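Local structure of rhodopsin (Rubrobacter xylanophilus, 6KFQ) at residues P158-I163 with L223-S228; T31-V36 with L86-L91. The protein is a highly thermostable, retinal-binding membrane protein of the microbial rhodopsin family that probably absorbs light to pump protons across the membrane. One frame throughout, in Å; residues are numbered along the deposited sequence.

Contact 1: residues P158-I163 with L223-S228; sequences PAVAQI and LSDIGS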
ATOM      1  N   PRO A 158      -2.771  10.935  23.015  1.00 49.13           N
ATOM      2  CA  PRO A 158      -1.354  10.563  22.872  1.00 46.70           C
ATOM      3  C   PRO A 158      -1.130   9.201  22.230  1.00 43.78           C
ATOM      4  O   PRO A 158      -0.199   9.052  21.430  1.00 42.89           O
ATOM      5  CB  PRO A 158      -0.851  10.607  24.322  1.00 50.33           C
ATOM      6  CG  PRO A 158      -1.700  11.638  24.963  1.00 53.81           C
ATOM      7  CD  PRO A 158      -3.063  11.459  24.361  1.00 52.90           C
ATOM      8  N   ALA A 159      -1.976   8.211  22.527  1.00 42.27           N
ATOM      9  CA  ALA A 159      -1.774   6.885  21.943  1.00 42.34           C
ATOM     10  C   ALA A 159      -2.096   6.878  20.457  1.00 37.46           C
ATOM     11  O   ALA A 159      -1.412   6.211  19.672  1.00 33.61           O
ATOM     12  CB  ALA A 159      -2.630   5.845  22.658  1.00 42.98           C
ATOM     13  N   VAL A 160      -3.160   7.574  20.062  1.00 35.54           N
ATOM     14  CA  VAL A 160      -3.489   7.684  18.642  1.00 34.12           C
ATOM     15  C   VAL A 160      -2.386   8.427  17.897  1.00 32.84           C
ATOM     16  O   VAL A 160      -1.940   8.002  16.825  1.00 31.66           O
ATOM     17  CB  VAL A 160      -4.855   8.372  18.467  1.00 37.62           C
ATOM     18  CG1 VAL A 160      -5.108   8.681  16.999  1.00 36.59           C
ATOM     19  CG2 VAL A 160      -5.954   7.476  19.040  1.00 40.64           C
ATOM     20  N   ALA A 161      -1.942   9.559  18.444  1.00 36.15           N
ATOM     21  CA  ALA A 161      -0.865  10.313  17.808  1.00 34.07           C
ATOM     22  C   ALA A 161       0.381   9.450  17.644  1.00 36.27           C
ATOM     23  O   ALA A 161       1.080   9.538  16.627  1.00 33.18           O
ATOM     24  CB  ALA A 161      -0.552  11.569  18.629  1.00 36.46           C
ATOM     25  N   GLN A 162       0.658   8.585  18.620  1.00 37.00           N
ATOM     26  CA  GLN A 162       1.878   7.781  18.583  1.00 37.39           C
ATOM     27  C   GLN A 162       1.807   6.701  17.508  1.00 36.87           C
ATOM     28  O   GLN A 162       2.771   6.495  16.756  1.00 36.98           O
ATOM     29  CB  GLN A 162       2.139   7.167  19.963  1.00 44.72           C
ATOM     30  CG  GLN A 162       3.366   6.270  20.010  1.00 50.78           C
ATOM     31  CD  GLN A 162       3.562   5.627  21.370  1.00 60.98           C
ATOM     32  OE1 GLN A 162       3.031   6.096  22.379  1.00 66.98           O
ATOM     33  NE2 GLN A 162       4.327   4.545  21.404  1.00 64.82           N
ATOM     34  N   ILE A 163       0.678   5.993  17.408  1.00 33.97           N
ATOM     35  CA  ILE A 163       0.585   4.956  16.389  1.00 31.80           C
ATOM     36  C   ILE A 163       0.486   5.582  15.006  1.00 34.28           C
ATOM     37  O   ILE A 163       1.054   5.070  14.033  1.00 30.54           O
ATOM     38  CB  ILE A 163      -0.589   3.996  16.663  1.00 36.29           C
ATOM     39  CG1 ILE A 163      -0.583   2.864  15.620  1.00 34.90           C
ATOM     40  CG2 ILE A 163      -1.913   4.731  16.608  1.00 35.49           C
ATOM     41  CD1 ILE A 163       0.726   2.076  15.568  1.00 34.38           C
ATOM     42  N   LEU A 223      -6.889   2.379  19.452  1.00 46.98           N
ATOM     43  CA  LEU A 223      -8.182   2.007  18.889  1.00 46.53           C
ATOM     44  C   LEU A 223      -9.311   2.330  19.864  1.00 48.58           C
ATOM     45  O   LEU A 223     -10.274   3.021  19.511  1.00 54.41           O
ATOM     46  CB  LEU A 223      -8.179   0.522  18.514  1.00 48.71           C
ATOM     47  CG  LEU A 223      -7.148   0.204  17.422  1.00 49.56           C
ATOM     48  CD1 LEU A 223      -7.207  -1.254  17.010  1.00 52.65           C
ATOM     49  CD2 LEU A 223      -7.332   1.122  16.222  1.00 49.05           C
ATOM     50  N   SER A 224      -9.177   1.888  21.115  1.00 48.51           N
ATOM     51  CA  SER A 224     -10.225   2.148  22.096  1.00 56.93           C
ATOM     52  C   SER A 224     -10.411   3.642  22.319  1.00 55.58           C
ATOM     53  O   SER A 224     -11.537   4.105  22.525  1.00 57.45           O
ATOM     54  CB  SER A 224      -9.913   1.437  23.414  1.00 65.61           C
ATOM     55  OG  SER A 224      -8.749   1.964  24.022  1.00 70.93           O
ATOM     56  N   ASP A 225      -9.318   4.414  22.277  1.00 56.32           N
ATOM     57  CA  ASP A 225      -9.422   5.870  22.327  1.00 54.63           C
ATOM     58  C   ASP A 225     -10.353   6.383  21.236  1.00 54.84           C
ATOM     59  O   ASP A 225     -11.229   7.220  21.484  1.00 55.97           O
ATOM     60  CB  ASP A 225      -8.036   6.507  22.183  1.00 52.89           C
ATOM     61  CG  ASP A 225      -7.255   6.531  23.484  1.00 55.76           C
ATOM     62  OD1 ASP A 225      -7.818   6.157  24.533  1.00 57.26           O
ATOM     63  OD2 ASP A 225      -6.072   6.937  23.454  1.00 54.56           O
ATOM     64  N   ILE A 226     -10.173   5.880  20.014  1.00 53.81           N
ATOM     65  CA  ILE A 226     -10.999   6.307  18.889  1.00 53.90           C
ATOM     66  C   ILE A 226     -12.410   5.749  19.017  1.00 54.60           C
ATOM     67  O   ILE A 226     -13.395   6.450  18.761  1.00 50.40           O
ATOM     68  CB  ILE A 226     -10.339   5.887  17.561  1.00 53.59           C
ATOM     69  CG1 ILE A 226      -9.007   6.613  17.385  1.00 51.30           C
ATOM     70  CG2 ILE A 226     -11.260   6.168  16.374  1.00 54.43           C
ATOM     71  CD1 ILE A 226      -8.201   6.129  16.204  1.00 47.21           C
ATOM     72  N   GLY A 227     -12.530   4.481  19.419  1.00 56.62           N
ATOM     73  CA  GLY A 227     -13.848   3.880  19.547  1.00 61.45           C
ATOM     74  C   GLY A 227     -14.701   4.549  20.607  1.00 65.08           C
ATOM     75  O   GLY A 227     -15.914   4.696  20.440  1.00 65.86           O
ATOM     76  N   SER A 228     -14.076   4.972  21.710  1.00 68.57           N
ATOM     77  CA  SER A 228     -14.824   5.573  22.811  1.00 73.51           C
ATOM     78  C   SER A 228     -15.473   6.890  22.409  1.00 75.21           C
ATOM     79  O   SER A 228     -16.557   7.220  22.903  1.00 79.77           O
ATOM     80  CB  SER A 228     -13.907   5.786  24.016  1.00 75.21           C
TER
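Val160 sets its CG1 anti to the backbone N (chi1 171°), which leaves CG2 anti to the carbonyl carbon and directed across the gap; Ile226 places CG1 anti to its own carbonyl carbon (chi1 -64°) and swings that branch back toward the valine. The two side chains lie roughly perpendicular, and the tightest touch is Val160 CG2 on Ile226 CG1 at 3.6 Å. Ile226 CD1 then reaches over the fork of the valine, 3.9 Å from Val160 CG2 and 4.1 Å from Val160 CG1. Val160 CG2 also rests on the methylene of Asp225, 3.9 Å from Asp225 CB. One residue earlier, the small methyl of Ala159 comes within 3.7 Å of Asp225 OD2, and a residue of this size lets the carboxylate lie close by. That oxygen is hydrogen-bonded to Thr157 OG1, so the polar end of the aspartate is held at the margin of the aliphatic contact. The short helix 220-228 meets the first turns of helix 158-184 here: the axes of 158-163 and 223-228 approach to 9.0 Å, with 124° between their N-to-C directions. No hydrogen bond links the two segments themselves. Contact between them is thus van der Waals, mainly the branched Val160 and Ile226 with the methylene of Asp225, and the Asp225-Thr157 bond adds one directional polar link between the C-terminal helix and the residue just before helix 158-184.

Contact 2: residues T31-V36 with L86-L91; sequences TRYFFV and LCLLAL. With SO4 (sulfate ion), chain T.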
ATOM      1  N   THR A  31     -14.310   0.164  16.859  1.00 60.28           N
ATOM      2  CA  THR A  31     -13.082   0.131  16.072  1.00 57.38           C
ATOM      3  C   THR A  31     -13.041  -1.023  15.081  1.00 53.88           C
ATOM      4  O   THR A  31     -12.022  -1.202  14.404  1.00 49.10           O
ATOM      5  CB  THR A  31     -11.853   0.037  16.978  1.00 58.11           C
ATOM      6  OG1 THR A  31     -11.752  -1.295  17.503  1.00 59.80           O
ATOM      7  CG2 THR A  31     -11.970   1.004  18.114  1.00 58.81           C
ATOM      8  N   ARG A  32     -14.115  -1.809  14.977  1.00 55.53           N
ATOM      9  CA  ARG A  32     -14.065  -3.012  14.151  1.00 57.70           C
ATOM     10  C   ARG A  32     -13.788  -2.684  12.687  1.00 56.27           C
ATOM     11  O   ARG A  32     -13.252  -3.527  11.958  1.00 55.43           O
ATOM     12  CB  ARG A  32     -15.368  -3.806  14.300  1.00 64.59           C
ATOM     13  CG  ARG A  32     -16.194  -3.947  13.030  1.00 69.35           C
ATOM     14  CD  ARG A  32     -17.491  -4.700  13.304  1.00 75.26           C
ATOM     15  NE  ARG A  32     -18.169  -5.097  12.072  1.00 77.79           N
ATOM     16  N   TYR A  33     -14.109  -1.463  12.243  1.00 53.57           N
ATOM     17  CA  TYR A  33     -13.884  -1.128  10.840  1.00 50.94           C
ATOM     18  C   TYR A  33     -12.397  -1.061  10.506  1.00 46.75           C
ATOM     19  O   TYR A  33     -12.019  -1.318   9.361  1.00 44.27           O
ATOM     20  CB  TYR A  33     -14.581   0.184  10.468  1.00 52.76           C
ATOM     21  CG  TYR A  33     -14.161   1.390  11.280  1.00 52.38           C
ATOM     22  CD1 TYR A  33     -13.161   2.246  10.834  1.00 48.37           C
ATOM     23  CD2 TYR A  33     -14.779   1.678  12.487  1.00 55.15           C
ATOM     24  CE1 TYR A  33     -12.779   3.348  11.580  1.00 48.21           C
ATOM     25  CE2 TYR A  33     -14.413   2.776  13.233  1.00 55.72           C
ATOM     26  CZ  TYR A  33     -13.416   3.607  12.780  1.00 51.42           C
ATOM     27  OH  TYR A  33     -13.064   4.692  13.547  1.00 50.52           O
ATOM     28  N   PHE A  34     -11.543  -0.732  11.481  1.00 44.97           N
ATOM     29  CA  PHE A  34     -10.101  -0.793  11.244  1.00 41.41           C
ATOM     30  C   PHE A  34      -9.666  -2.214  10.916  1.00 44.91           C
ATOM     31  O   PHE A  34      -8.903  -2.447   9.969  1.00 38.65           O
ATOM     32  CB  PHE A  34      -9.339  -0.284  12.468  1.00 52.73           C
ATOM     33  CG  PHE A  34      -9.279   1.211  12.576  1.00 49.78           C
ATOM     34  CD1 PHE A  34      -8.550   1.954  11.665  1.00 46.75           C
ATOM     35  CD2 PHE A  34      -9.930   1.872  13.608  1.00 50.92           C
ATOM     36  CE1 PHE A  34      -8.485   3.340  11.770  1.00 45.58           C
ATOM     37  CE2 PHE A  34      -9.868   3.256  13.719  1.00 52.66           C
ATOM     38  CZ  PHE A  34      -9.144   3.989  12.797  1.00 48.26           C
ATOM     39  N   PHE A  35     -10.139  -3.182  11.701  1.00 41.85           N
ATOM     40  CA  PHE A  35      -9.767  -4.574  11.476  1.00 41.27           C
ATOM     41  C   PHE A  35     -10.278  -5.067  10.129  1.00 42.69           C
ATOM     42  O   PHE A  35      -9.595  -5.836   9.439  1.00 39.47           O
ATOM     43  CB  PHE A  35     -10.303  -5.443  12.624  1.00 48.45           C
ATOM     44  CG  PHE A  35      -9.680  -5.123  13.955  1.00 46.70           C
ATOM     45  CD1 PHE A  35      -8.681  -5.924  14.474  1.00 43.82           C
ATOM     46  CD2 PHE A  35     -10.060  -3.988  14.661  1.00 48.25           C
ATOM     47  CE1 PHE A  35      -8.087  -5.618  15.680  1.00 48.65           C
ATOM     48  CE2 PHE A  35      -9.467  -3.672  15.866  1.00 48.25           C
ATOM     49  CZ  PHE A  35      -8.484  -4.488  16.381  1.00 49.05           C
ATOM     50  N   VAL A  36     -11.466  -4.614   9.726  1.00 46.04           N
ATOM     51  CA  VAL A  36     -12.030  -5.024   8.444  1.00 47.76           C
ATOM     52  C   VAL A  36     -11.221  -4.439   7.291  1.00 47.20           C
ATOM     53  O   VAL A  36     -10.865  -5.147   6.342  1.00 43.55           O
ATOM     54  CB  VAL A  36     -13.512  -4.616   8.362  1.00 51.62           C
ATOM     55  CG1 VAL A  36     -14.080  -4.942   6.995  1.00 53.64           C
ATOM     56  CG2 VAL A  36     -14.307  -5.308   9.453  1.00 51.48           C
ATOM     57  N   LEU A  86      -4.887   5.512   7.574  1.00 22.74           N
ATOM     58  CA  LEU A  86      -4.166   6.630   8.166  1.00 23.15           C
ATOM     59  C   LEU A  86      -5.093   7.814   8.396  1.00 23.71           C
ATOM     60  O   LEU A  86      -4.989   8.495   9.421  1.00 24.42           O
ATOM     61  CB  LEU A  86      -2.986   7.037   7.278  1.00 19.98           C
ATOM     62  CG  LEU A  86      -1.807   6.075   7.158  1.00 22.93           C
ATOM     63  CD1 LEU A  86      -0.766   6.609   6.166  1.00 22.42           C
ATOM     64  CD2 LEU A  86      -1.174   5.798   8.513  1.00 27.11           C
ATOM     65  N   CYS A  87      -6.011   8.067   7.457  1.00 25.34           N
ATOM     66  CA  CYS A  87      -6.979   9.150   7.637  1.00 25.48           C
ATOM     67  C   CYS A  87      -7.869   8.910   8.853  1.00 26.97           C
ATOM     68  O   CYS A  87      -8.156   9.841   9.614  1.00 27.98           O
ATOM     69  CB  CYS A  87      -7.839   9.302   6.385  1.00 24.79           C
ATOM     70  SG  CYS A  87      -6.976   9.988   4.946  1.00 28.16           S
ATOM     71  N   LEU A  88      -8.345   7.674   9.033  1.00 29.41           N
ATOM     72  CA  LEU A  88      -9.254   7.390  10.140  1.00 32.52           C
ATOM     73  C   LEU A  88      -8.544   7.467  11.489  1.00 31.93           C
ATOM     74  O   LEU A  88      -9.176   7.802  12.496  1.00 34.36           O
ATOM     75  CB  LEU A  88      -9.900   6.021   9.939  1.00 35.66           C
ATOM     76  CG  LEU A  88     -10.691   5.892   8.638  1.00 37.27           C
ATOM     77  CD1 LEU A  88     -11.185   4.466   8.445  1.00 39.07           C
ATOM     78  CD2 LEU A  88     -11.854   6.867   8.627  1.00 43.17           C
ATOM     79  N   LEU A  89      -7.246   7.157  11.535  1.00 32.17           N
ATOM     80  CA  LEU A  89      -6.465   7.409  12.745  1.00 30.78           C
ATOM     81  C   LEU A  89      -6.371   8.900  13.047  1.00 34.06           C
ATOM     82  O   LEU A  89      -6.621   9.328  14.180  1.00 38.86           O
ATOM     83  CB  LEU A  89      -5.058   6.836  12.606  1.00 29.33           C
ATOM     84  CG  LEU A  89      -4.859   5.327  12.701  1.00 34.50           C
ATOM     85  CD1 LEU A  89      -3.375   5.023  12.538  1.00 31.92           C
ATOM     86  CD2 LEU A  89      -5.382   4.777  14.028  1.00 37.51           C
ATOM     87  N   ALA A  90      -6.001   9.705  12.040  1.00 26.81           N
ATOM     88  CA  ALA A  90      -5.619  11.102  12.254  1.00 29.09           C
ATOM     89  C   ALA A  90      -6.818  12.032  12.422  1.00 27.60           C
ATOM     90  O   ALA A  90      -6.753  12.989  13.202  1.00 30.97           O
ATOM     91  CB  ALA A  90      -4.756  11.600  11.085  1.00 22.85           C
ATOM     92  N   LEU A  91      -7.908  11.786  11.702  1.00 40.75           N
ATOM     93  CA  LEU A  91      -9.019  12.727  11.650  1.00 40.92           C
ATOM     94  C   LEU A  91     -10.104  12.357  12.655  1.00 45.24           C
ATOM     95  O   LEU A  91     -10.620  11.234  12.646  1.00 46.40           O
ATOM     96  CB  LEU A  91      -9.598  12.788  10.233  1.00 40.73           C
ATOM     97  CG  LEU A  91      -8.613  13.143   9.115  1.00 37.06           C
ATOM     98  CD1 LEU A  91      -9.177  12.738   7.749  1.00 36.97           C
ATOM     99  CD2 LEU A  91      -8.257  14.623   9.121  1.00 36.99           C
TER
HETATM  100  S   SO4 T 319     -17.657  -0.903  14.754  1.00 88.56           S
HETATM  101  O1  SO4 T 319     -16.709  -0.755  13.653  1.00 88.45           O
HETATM  102  O2  SO4 T 319     -18.742  -1.795  14.358  1.00 88.92           O
HETATM  103  O3  SO4 T 319     -16.971  -1.458  15.919  1.00 87.03           O
HETATM  104  O4  SO4 T 319     -18.210   0.407  15.087  1.00 89.95           O
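Two transmembrane helices of the seven-helix rhodopsin bundle meet here, nearly antiparallel: the first turn of helix 32-53 faces the last turn of helix 70-90, the axes of 32-36 and 86-90 approaching to 11.3 Å. Such a wide spacing suits large residues, and two aromatic rings meet two leucines across it. Phe34 sends the CE1 corner of its ring to Leu88 CB, 3.5 Å away, the two side chains running alongside but pointing opposite ways. The neighbouring corner, Phe34 CZ, lies 4.0 Å from Leu89 CD2, and the backbone N of Leu89 sits at the ring edge near its plane. Tyr33 CG stands between its backbone N and carbonyl carbon (chi1 58°), which turns the ring toward Leu88, whose CD1 meets its edge, 3.7 Å from Tyr33 CE1. Tyr33 CE1 also lies over one face of the Phe34 ring, offset toward the rim. With the tyrosine ring cut back to an alanine, Leu88 CD1 and that face of Phe34 would probably lose their aromatic neighbour, and a gap would open beside the helix start. A sulfate ion, probably from the crystallisation liquor, sits at the N-terminal end of helix 32-53, where first-turn N-H groups lack a preceding turn to bond to. Arg32 N donates a fairly straight hydrogen bond of 3.0 Å to sulfate O3 (160°), while the bond from Tyr33 N to sulfate O1 is weak, bent to 126°.

How the contacts relate
Both segments of contact 2 precede those of contact 1 in the sequence, yet the centres of the two contacts lie only about 10 Å apart, on the same side of the chain's centre and at the same end of the bundle. Between them they draw on four different helices: 32-53, 70-90, 158-184 and 220-228. They touch directly: Val160 CG1 packs 3.3 Å from Leu89 O, and Leu223 CD1 packs 3.5 Å from Phe35 CE2. Arg156, whose NE is hydrogen-bonded to Leu89 O, also touches Ile226 and so bridges the two. The C-terminal helix thus packs against the end of the bundle where helix 32-53 begins and helix 70-90 ends, probably the cytoplasmic end, as in related rhodopsins.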